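Local structure of polysaccharide deacetylase (4WCJ) at residues F97-L102 and G155-D160; L120-A125 and L226-R231; R180-D185 and R202-P207. The protein probably removes N-acetyl groups from poly-beta-1,6-N-acetyl-D-glucosamine as a zinc-binding family 4 carbohydrate esterase. One frame throughout, in Å; residues are numbered along the deposited sequence.

Contact 1: F97-L102 and G155-D160. With ZN (zinc ion), chain B.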
loop_
_atom_site.group_PDB
_atom_site.type_symbol
_atom_site.label_atom_id
_atom_site.label_comp_id
_atom_site.label_asym_id
_atom_site.label_seq_id
_atom_site.Cartn_x
_atom_site.Cartn_y
_atom_site.Cartn_z
ATOM N N PHE A 97 -0.801 0.509 -3.646
ATOM C CA PHE A 97 -0.131 1.697 -4.163
ATOM C C PHE A 97 0.138 2.687 -3.041
ATOM O O PHE A 97 -0.740 2.910 -2.204
ATOM C CB PHE A 97 -0.979 2.389 -5.232
ATOM C CG PHE A 97 -0.953 1.709 -6.563
ATOM C CD1 PHE A 97 -1.688 0.564 -6.783
ATOM C CD2 PHE A 97 -0.185 2.223 -7.595
ATOM C CE1 PHE A 97 -1.668 -0.059 -8.012
ATOM C CE2 PHE A 97 -0.159 1.601 -8.827
ATOM C CZ PHE A 97 -0.893 0.458 -9.033
ATOM N N ASP A 98 1.328 3.287 -3.040
ATOM C CA ASP A 98 1.688 4.344 -2.079
ATOM C C ASP A 98 1.753 5.731 -2.700
ATOM O O ASP A 98 2.330 5.884 -3.764
ATOM C CB ASP A 98 3.053 4.066 -1.441
ATOM C CG ASP A 98 3.002 2.988 -0.382
ATOM O OD1 ASP A 98 1.927 2.371 -0.193
ATOM O OD2 ASP A 98 4.051 2.751 0.250
ATOM N N ASP A 99 1.159 6.699 -1.994
ATOM C CA ASP A 99 1.347 8.166 -2.084
ATOM C C ASP A 99 0.075 8.914 -2.502
ATOM O O ASP A 99 -0.418 9.767 -1.757
ATOM C CB ASP A 99 2.494 8.567 -3.021
ATOM C CG ASP A 99 3.850 8.175 -2.467
ATOM O OD1 ASP A 99 3.885 7.701 -1.324
ATOM O OD2 ASP A 99 4.865 8.325 -3.178
ATOM N N GLY A 100 -0.451 8.604 -3.684
ATOM C CA GLY A 100 -1.649 9.271 -4.155
ATOM C C GLY A 100 -1.515 9.782 -5.579
ATOM O O GLY A 100 -2.312 10.616 -6.022
ATOM N N ASP A 101 -0.510 9.287 -6.300
ATOM C CA ASP A 101 -0.223 9.809 -7.634
ATOM C C ASP A 101 -1.435 9.738 -8.569
ATOM O O ASP A 101 -2.182 8.767 -8.554
ATOM C CB ASP A 101 0.946 9.064 -8.266
ATOM C CG ASP A 101 1.509 9.796 -9.467
ATOM O OD1 ASP A 101 2.256 10.781 -9.265
ATOM O OD2 ASP A 101 1.215 9.401 -10.613
ATOM N N LEU A 102 -1.611 10.779 -9.382
ATOM C CA LEU A 102 -2.702 10.836 -10.347
ATOM C C LEU A 102 -2.705 9.632 -11.284
ATOM O O LEU A 102 -3.760 9.205 -11.748
ATOM C CB LEU A 102 -2.619 12.128 -11.163
ATOM C CG LEU A 102 -3.687 12.324 -12.238
ATOM C CD1 LEU A 102 -5.090 12.233 -11.631
ATOM C CD2 LEU A 102 -3.487 13.644 -12.966
ATOM N N GLY A 155 -6.024 3.544 2.481
ATOM C CA GLY A 155 -5.330 3.515 3.757
ATOM C C GLY A 155 -4.558 4.810 3.934
ATOM O O GLY A 155 -4.536 5.648 3.035
ATOM N N LEU A 156 -3.939 4.980 5.100
ATOM C CA LEU A 156 -3.214 6.218 5.397
ATOM C C LEU A 156 -1.694 6.041 5.245
ATOM O O LEU A 156 -1.131 5.025 5.653
ATOM C CB LEU A 156 -3.565 6.700 6.812
ATOM C CG LEU A 156 -2.988 8.048 7.273
ATOM C CD1 LEU A 156 -3.546 9.215 6.468
ATOM C CD2 LEU A 156 -3.239 8.257 8.766
ATOM N N HIS A 157 -1.056 7.051 4.658
ATOM C CA HIS A 157 0.378 7.082 4.377
ATOM C C HIS A 157 0.915 8.362 5.031
ATOM O O HIS A 157 1.617 9.143 4.406
ATOM C CB HIS A 157 0.611 7.065 2.854
ATOM C CG HIS A 157 1.974 6.609 2.416
ATOM N ND1 HIS A 157 2.667 5.588 3.033
ATOM C CD2 HIS A 157 2.752 7.013 1.380
ATOM C CE1 HIS A 157 3.816 5.397 2.412
ATOM N NE2 HIS A 157 3.891 6.247 1.401
ATOM N N THR A 158 0.569 8.536 6.311
ATOM C CA THR A 158 0.619 9.813 7.059
ATOM C C THR A 158 -0.307 10.870 6.456
ATOM O O THR A 158 -0.787 10.727 5.326
ATOM C CB THR A 158 2.059 10.439 7.174
ATOM O OG1 THR A 158 2.427 11.094 5.949
ATOM C CG2 THR A 158 3.091 9.397 7.550
ATOM N N TYR A 159 -0.579 11.920 7.234
ATOM C CA TYR A 159 -1.253 13.108 6.703
ATOM C C TYR A 159 -0.280 13.982 5.906
ATOM O O TYR A 159 -0.511 14.298 4.731
ATOM C CB TYR A 159 -1.882 13.940 7.831
ATOM C CG TYR A 159 -2.599 15.181 7.328
ATOM C CD1 TYR A 159 -3.909 15.111 6.871
ATOM C CD2 TYR A 159 -1.965 16.417 7.302
ATOM C CE1 TYR A 159 -4.562 16.236 6.402
ATOM C CE2 TYR A 159 -2.618 17.549 6.834
ATOM C CZ TYR A 159 -3.915 17.445 6.384
ATOM O OH TYR A 159 -4.571 18.561 5.916
ATOM N N ASP A 160 0.800 14.398 6.552
ATOM C CA ASP A 160 1.822 15.192 5.868
ATOM C C ASP A 160 3.170 15.050 6.568
ATOM O O ASP A 160 3.768 16.034 7.024
ATOM C CB ASP A 160 1.394 16.660 5.789
ATOM C CG ASP A 160 2.311 17.499 4.904
ATOM O OD1 ASP A 160 2.953 16.939 3.985
ATOM O OD2 ASP A 160 2.387 18.723 5.137
HETATM ZN ZN ZN B . 5.375 6.794 -0.041
HETATM O O HOH W 1 6.023 4.632 -0.511
HETATM O O HOH W 2 6.806 7.008 -1.754
#
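Asp99 and His157 meet through a shared zinc ion, bound by Asp99 OD1 at 2.2 Å and by His157 NE2 at 2.1 Å. Asp99 OD1 and His157 NE2 lie 3.1 Å apart as fellow ligands, with no hydrogen bond between them. OD1 arrives at the edge of the imidazole, in its plane, and the carboxylate is turned 27° from the ring. The other carboxylate oxygen, Asp99 OD2, stays 3.5 Å from zinc. Metal-bound water 2 donates a hydrogen bond to Asp99 OD2, its O 2.7 Å away. His162 and water 1 complete the five ligands. This Asp-His-His set is the metal site of family 4 carbohydrate esterases, built here at the ends of two strands of the beta-alpha barrel: Asp99 closes strand 91-99, and His157 follows strand 152-156. Asp98 forms the next layer. Its OD2 accepts a 2.8 Å hydrogen bond from water 1 and also forms a salt bridge with Arg245, while its CG sits over one face of the His157 ring, 3.6 Å above the plane and displaced toward the rim. With CG anti to the backbone N (chi1 -159°), His157 reaches across to the aspartates. Its far nitrogen, ND1, donates to the carbonyl O of Ala205, which helps to fix the ring's rotation with NE2 turned to the metal. In the backbone after it, Thr158 OG1 donates to a lone pair of His157 O, 2.6 Å away.

Contact 2: L120-A125 and L226-R231; sequences LFFVIA and LVFTLR
Phe228 and Phe122 meet inside the beta-alpha barrel, where strands 226-229 and 119-123, which are not neighbours in the sheet, face each other across the interior. Phe228 has the most surface covered. Its ring offers a face to the edge of Phe122 in a T-shaped stack, with centroids 5.0 Å apart and planes at 60°. Phe122 CZ leads, standing above the Phe228 ring toward its rim, 3.4 Å from Phe228 CD1. Both side chains leave their strands toward each other, and with CG beside the backbone N (chi1 -63° in Phe122, -67° in Phe228) the rings meet midway between CA atoms 9.7 Å apart. Leu120, two residues before Phe122 and on the same side of its strand, brings CD1 to 3.8 Å from Phe228 CZ, so the Phe228 ring is touched by two side chains of strand 119-123. Replacing Phe228 by an alanine would probably open a gap in the barrel interior and leave Phe122 CZ without the ring face it rests on. Tyr203, Arg245 and zinc ligand His157 also border the Phe122 ring. Within strand 119-123 itself, Leu120 CD2 lies over one face of that ring, 3.9 Å above its plane and nearer the rim than the centre.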
loop_
_atom_site.group_PDB
_atom_site.type_symbol
_atom_site.label_atom_id
_atom_site.label_comp_id
_atom_site.label_asym_id
_atom_site.label_seq_id
_atom_site.Cartn_x
_atom_site.Cartn_y
_atom_site.Cartn_z
ATOM N N LEU A 120 -5.264 -1.747 -2.452
ATOM C CA LEU A 120 -5.216 -0.844 -1.319
ATOM C C LEU A 120 -4.396 0.383 -1.720
ATOM O O LEU A 120 -3.250 0.258 -2.149
ATOM C CB LEU A 120 -4.601 -1.533 -0.094
ATOM C CG LEU A 120 -5.220 -1.257 1.284
ATOM C CD1 LEU A 120 -4.561 -2.109 2.384
ATOM C CD2 LEU A 120 -5.176 0.217 1.635
ATOM N N PHE A 121 -4.986 1.563 -1.572
ATOM C CA PHE A 121 -4.350 2.821 -1.963
ATOM C C PHE A 121 -3.989 3.614 -0.712
ATOM O O PHE A 121 -4.883 4.199 -0.078
ATOM C CB PHE A 121 -5.308 3.623 -2.849
ATOM C CG PHE A 121 -4.653 4.712 -3.669
ATOM C CD1 PHE A 121 -3.267 4.811 -3.779
ATOM C CD2 PHE A 121 -5.448 5.663 -4.314
ATOM C CE1 PHE A 121 -2.688 5.825 -4.544
ATOM C CE2 PHE A 121 -4.866 6.679 -5.066
ATOM C CZ PHE A 121 -3.499 6.752 -5.189
ATOM N N PHE A 122 -2.704 3.630 -0.361
ATOM C CA PHE A 122 -2.237 4.372 0.804
ATOM C C PHE A 122 -1.946 5.819 0.424
ATOM O O PHE A 122 -0.955 6.087 -0.239
ATOM C CB PHE A 122 -0.975 3.729 1.383
ATOM C CG PHE A 122 -1.176 2.329 1.909
ATOM C CD1 PHE A 122 -1.688 2.118 3.183
ATOM C CD2 PHE A 122 -0.829 1.223 1.141
ATOM C CE1 PHE A 122 -1.845 0.827 3.674
ATOM C CE2 PHE A 122 -0.992 -0.068 1.629
ATOM C CZ PHE A 122 -1.499 -0.262 2.895
ATOM N N VAL A 123 -2.791 6.751 0.845
ATOM C CA VAL A 123 -2.600 8.133 0.436
ATOM C C VAL A 123 -2.018 9.035 1.525
ATOM O O VAL A 123 -2.271 8.854 2.718
ATOM C CB VAL A 123 -3.922 8.741 -0.077
ATOM C CG1 VAL A 123 -4.497 7.867 -1.196
ATOM C CG2 VAL A 123 -4.970 8.891 1.041
ATOM N N ILE A 124 -1.202 9.982 1.085
ATOM C CA ILE A 124 -0.734 11.077 1.918
ATOM C C ILE A 124 -1.882 12.068 1.986
ATOM O O ILE A 124 -2.054 12.904 1.095
ATOM C CB ILE A 124 0.512 11.750 1.354
ATOM C CG1 ILE A 124 1.579 10.703 1.031
ATOM C CG2 ILE A 124 1.044 12.762 2.351
ATOM C CD1 ILE A 124 2.685 11.224 0.179
ATOM N N ALA A 125 -2.699 11.955 3.031
ATOM C CA ALA A 125 -4.014 12.593 3.015
ATOM C C ALA A 125 -3.932 14.101 2.858
ATOM O O ALA A 125 -4.812 14.702 2.247
ATOM C CB ALA A 125 -4.806 12.224 4.290
ATOM N N LEU A 226 -3.874 -3.248 10.446
ATOM C CA LEU A 226 -2.692 -3.689 9.715
ATOM C C LEU A 226 -1.745 -2.535 9.474
ATOM O O LEU A 226 -2.168 -1.424 9.137
ATOM C CB LEU A 226 -3.061 -4.322 8.375
ATOM C CG LEU A 226 -3.843 -5.633 8.396
ATOM C CD1 LEU A 226 -4.267 -5.992 6.979
ATOM C CD2 LEU A 226 -3.045 -6.774 9.038
ATOM N N VAL A 227 -0.464 -2.833 9.634
ATOM C CA VAL A 227 0.618 -1.882 9.440
ATOM C C VAL A 227 1.553 -2.466 8.387
ATOM O O VAL A 227 2.089 -3.560 8.563
ATOM C CB VAL A 227 1.367 -1.616 10.755
ATOM C CG1 VAL A 227 2.520 -0.648 10.529
ATOM C CG2 VAL A 227 0.394 -1.092 11.822
ATOM N N PHE A 228 1.714 -1.755 7.275
ATOM C CA PHE A 228 2.456 -2.283 6.131
ATOM C C PHE A 228 3.860 -1.711 6.013
ATOM O O PHE A 228 4.055 -0.499 6.116
ATOM C CB PHE A 228 1.713 -1.995 4.834
ATOM C CG PHE A 228 0.419 -2.739 4.692
ATOM C CD1 PHE A 228 -0.704 -2.353 5.412
ATOM C CD2 PHE A 228 0.318 -3.807 3.820
ATOM C CE1 PHE A 228 -1.905 -3.028 5.271
ATOM C CE2 PHE A 228 -0.880 -4.486 3.669
ATOM C CZ PHE A 228 -1.993 -4.093 4.398
ATOM N N THR A 229 4.815 -2.602 5.774
ATOM C CA THR A 229 6.224 -2.252 5.643
ATOM C C THR A 229 6.725 -2.589 4.244
ATOM O O THR A 229 5.962 -3.074 3.420
ATOM C CB THR A 229 7.074 -3.008 6.677
ATOM O OG1 THR A 229 7.186 -4.390 6.304
ATOM C CG2 THR A 229 6.450 -2.934 8.066
ATOM N N LEU A 230 8.015 -2.359 3.991
ATOM C CA LEU A 230 8.641 -2.782 2.736
ATOM C C LEU A 230 9.632 -3.924 2.994
ATOM O O LEU A 230 10.659 -4.050 2.319
ATOM C CB LEU A 230 9.339 -1.603 2.045
ATOM C CG LEU A 230 8.390 -0.547 1.470
ATOM C CD1 LEU A 230 9.144 0.661 0.925
ATOM C CD2 LEU A 230 7.486 -1.162 0.397
ATOM N N ARG A 231 9.318 -4.749 3.989
ATOM C CA ARG A 231 10.055 -5.986 4.227
ATOM C C ARG A 231 9.538 -7.048 3.264
ATOM O O ARG A 231 8.421 -7.537 3.415
ATOM C CB ARG A 231 9.908 -6.446 5.683
ATOM C CG ARG A 231 10.913 -7.505 6.101
ATOM C CD ARG A 231 10.829 -7.819 7.593
ATOM N NE ARG A 231 11.226 -6.696 8.445
ATOM C CZ ARG A 231 11.350 -6.775 9.769
ATOM N NH1 ARG A 231 11.112 -7.922 10.392
ATOM N NH2 ARG A 231 11.711 -5.710 10.473
#

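Contact 3: R180-D185 and R202-P207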
loop_
_atom_site.group_PDB
_atom_site.type_symbol
_atom_site.label_atom_id
_atom_site.label_comp_id
_atom_site.label_asym_id
_atom_site.label_seq_id
_atom_site.Cartn_x
_atom_site.Cartn_y
_atom_site.Cartn_z
ATOM N N ARG A 180 5.120 12.534 19.538
ATOM C CA ARG A 180 3.918 13.352 19.665
ATOM C C ARG A 180 3.434 13.815 18.292
ATOM O O ARG A 180 2.255 13.665 17.955
ATOM C CB ARG A 180 4.192 14.554 20.569
ATOM C CG ARG A 180 3.065 15.573 20.665
ATOM C CD ARG A 180 3.493 16.714 21.580
ATOM N NE ARG A 180 2.535 17.816 21.625
ATOM C CZ ARG A 180 2.684 18.894 22.390
ATOM N NH1 ARG A 180 1.769 19.855 22.376
ATOM N NH2 ARG A 180 3.750 19.010 23.175
ATOM N N LEU A 181 4.356 14.368 17.507
ATOM C CA LEU A 181 4.058 14.837 16.158
ATOM C C LEU A 181 3.490 13.714 15.301
ATOM O O LEU A 181 2.577 13.933 14.497
ATOM C CB LEU A 181 5.317 15.419 15.503
ATOM C CG LEU A 181 5.243 15.719 13.999
ATOM C CD1 LEU A 181 4.225 16.817 13.705
ATOM C CD2 LEU A 181 6.612 16.076 13.419
ATOM N N PHE A 182 4.027 12.510 15.475
ATOM C CA PHE A 182 3.552 11.372 14.692
ATOM C C PHE A 182 2.132 10.988 15.079
ATOM O O PHE A 182 1.318 10.621 14.227
ATOM C CB PHE A 182 4.470 10.162 14.863
ATOM C CG PHE A 182 4.010 8.953 14.100
ATOM C CD1 PHE A 182 4.232 8.862 12.732
ATOM C CD2 PHE A 182 3.345 7.919 14.739
ATOM C CE1 PHE A 182 3.804 7.758 12.017
ATOM C CE2 PHE A 182 2.921 6.815 14.038
ATOM C CZ PHE A 182 3.143 6.734 12.665
ATOM N N ALA A 183 1.847 11.066 16.374
ATOM C CA ALA A 183 0.526 10.725 16.877
ATOM C C ALA A 183 -0.507 11.720 16.360
ATOM O O ALA A 183 -1.598 11.327 15.945
ATOM C CB ALA A 183 0.524 10.688 18.392
ATOM N N GLU A 184 -0.154 13.004 16.382
ATOM C CA GLU A 184 -1.081 14.058 15.987
ATOM C C GLU A 184 -1.359 13.994 14.489
ATOM O O GLU A 184 -2.502 14.144 14.049
ATOM C CB GLU A 184 -0.531 15.430 16.382
ATOM C CG GLU A 184 -0.812 15.781 17.844
ATOM C CD GLU A 184 0.211 16.731 18.445
ATOM O OE1 GLU A 184 1.250 16.994 17.795
ATOM O OE2 GLU A 184 -0.030 17.210 19.579
ATOM N N ASP A 185 -0.305 13.755 13.719
ATOM C CA ASP A 185 -0.422 13.628 12.268
ATOM C C ASP A 185 -1.299 12.444 11.887
ATOM O O ASP A 185 -2.140 12.539 10.993
ATOM C CB ASP A 185 0.966 13.478 11.653
ATOM C CG ASP A 185 0.930 13.336 10.150
ATOM O OD1 ASP A 185 0.813 12.189 9.673
ATOM O OD2 ASP A 185 1.039 14.367 9.455
ATOM N N ARG A 202 -8.619 1.378 8.528
ATOM C CA ARG A 202 -8.020 0.210 9.180
ATOM C C ARG A 202 -6.524 0.031 8.886
ATOM O O ARG A 202 -5.798 -0.616 9.659
ATOM C CB ARG A 202 -8.770 -1.059 8.762
ATOM C CG ARG A 202 -10.225 -1.097 9.188
ATOM C CD ARG A 202 -10.904 -2.406 8.783
ATOM N NE ARG A 202 -10.574 -3.522 9.667
ATOM C CZ ARG A 202 -11.122 -3.714 10.865
ATOM N NH1 ARG A 202 -10.778 -4.766 11.600
ATOM N NH2 ARG A 202 -12.016 -2.851 11.336
ATOM N N TYR A 203 -6.043 0.611 7.786
ATOM C CA TYR A 203 -4.727 0.234 7.277
ATOM C C TYR A 203 -3.748 1.392 7.146
ATOM O O TYR A 203 -4.106 2.466 6.666
ATOM C CB TYR A 203 -4.896 -0.452 5.921
ATOM C CG TYR A 203 -5.941 -1.538 5.970
ATOM C CD1 TYR A 203 -5.887 -2.520 6.945
ATOM C CD2 TYR A 203 -6.994 -1.567 5.066
ATOM C CE1 TYR A 203 -6.844 -3.515 7.020
ATOM C CE2 TYR A 203 -7.949 -2.556 5.130
ATOM C CZ TYR A 203 -7.871 -3.529 6.108
ATOM O OH TYR A 203 -8.840 -4.517 6.173
ATOM N N PHE A 204 -2.497 1.148 7.538
ATOM C CA PHE A 204 -1.457 2.171 7.489
ATOM C C PHE A 204 -0.187 1.641 6.827
ATOM O O PHE A 204 0.197 0.490 7.043
ATOM C CB PHE A 204 -1.132 2.667 8.909
ATOM C CG PHE A 204 -0.165 3.825 8.950
ATOM C CD1 PHE A 204 1.211 3.613 8.928
ATOM C CD2 PHE A 204 -0.634 5.122 9.053
ATOM C CE1 PHE A 204 2.085 4.673 8.972
ATOM C CE2 PHE A 204 0.244 6.189 9.102
ATOM C CZ PHE A 204 1.597 5.968 9.057
ATOM N N ALA A 205 0.458 2.488 6.027
ATOM C CA ALA A 205 1.752 2.158 5.414
ATOM C C ALA A 205 2.785 3.209 5.779
ATOM O O ALA A 205 2.560 4.409 5.593
ATOM C CB ALA A 205 1.627 2.046 3.903
ATOM N N TYR A 206 3.919 2.755 6.304
ATOM C CA TYR A 206 5.016 3.656 6.651
ATOM C C TYR A 206 5.694 4.211 5.411
ATOM O O TYR A 206 6.130 3.443 4.553
ATOM C CB TYR A 206 6.071 2.936 7.489
ATOM C CG TYR A 206 5.723 2.682 8.943
ATOM C CD1 TYR A 206 5.495 3.737 9.821
ATOM C CD2 TYR A 206 5.664 1.389 9.445
ATOM C CE1 TYR A 206 5.190 3.509 11.150
ATOM C CE2 TYR A 206 5.364 1.154 10.780
ATOM C CZ TYR A 206 5.127 2.217 11.627
ATOM O OH TYR A 206 4.841 1.984 12.957
ATOM N N PRO A 207 5.802 5.543 5.320
ATOM C CA PRO A 207 6.678 6.102 4.288
ATOM C C PRO A 207 8.105 5.617 4.525
ATOM O O PRO A 207 8.541 5.538 5.683
ATOM C CB PRO A 207 6.551 7.613 4.489
ATOM C CG PRO A 207 5.245 7.791 5.215
ATOM C CD PRO A 207 5.136 6.586 6.112
#
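Phe182 of helix 179-197 meets Phe204 and Tyr206 at the far end of its ring. From CB the side chain extends with CG anti to the backbone N (chi1 179°), which turns the ring toward the strand. CB, CG and the two CD atoms serve as the stem; across this contact the touching begins at CE1, 4.1 Å from Phe204 CZ. The tip, CZ, has two partners: Phe182 CZ lies 4.0 Å from Phe204 CZ and 4.1 Å from Tyr206 CE1. Phe204 comes to meet Phe182 from the opposite direction, and their ring planes stand at 78° with centroids 6.0 Å apart. Tyr206 instead runs across Phe182 at about a right angle. The contact belongs to a beta-alpha-beta crossover of the barrel, in which helix 179-197 links strand 152-156 to strand 203-205 and covers the outside of the sheet. Phe204 faces that helical layer, whereas Tyr203 and Ala205, on either side of it in the strand, turn to the interior and touch Phe122. Helix 213-221 lines the same apolar layer, with Thr215 and Ile218 against Phe182 and Leu219 against both Phe204 and Tyr206, and the Tyr206 hydroxyl hydrogen-bonds to its Asp216 and Thr215, which helps to hold the phenol ring beside Phe182 CZ. One turn on from Phe182, Asp185 accepts hydrogen bonds from the backbone N atoms of Tyr159 (at OD1) and Asp160 (at OD2), tying the helix to the loop that follows zinc ligand His157.

How the contacts relate
From the N terminus, segment 97-102 comes first, then 120-125, before 155-160 closes contact 1 around the zinc ion. Helix segment 180-185 and strand segment 202-207 follow and close contact 3, and 226-231 finally closes contact 2. Contacts 1 and 2 therefore cross, contact 3 is nested within the long loop of contact 2, and contacts 1 and 3 stand in series. Contact 1 joins two strand ends at the metal, contact 2 spans the barrel interior, and contact 3 fastens a helix outside. Backbone bonds weave them together: Phe97 and Asp99 pair with Phe122, and Phe204 pairs with Leu226 and Phe228.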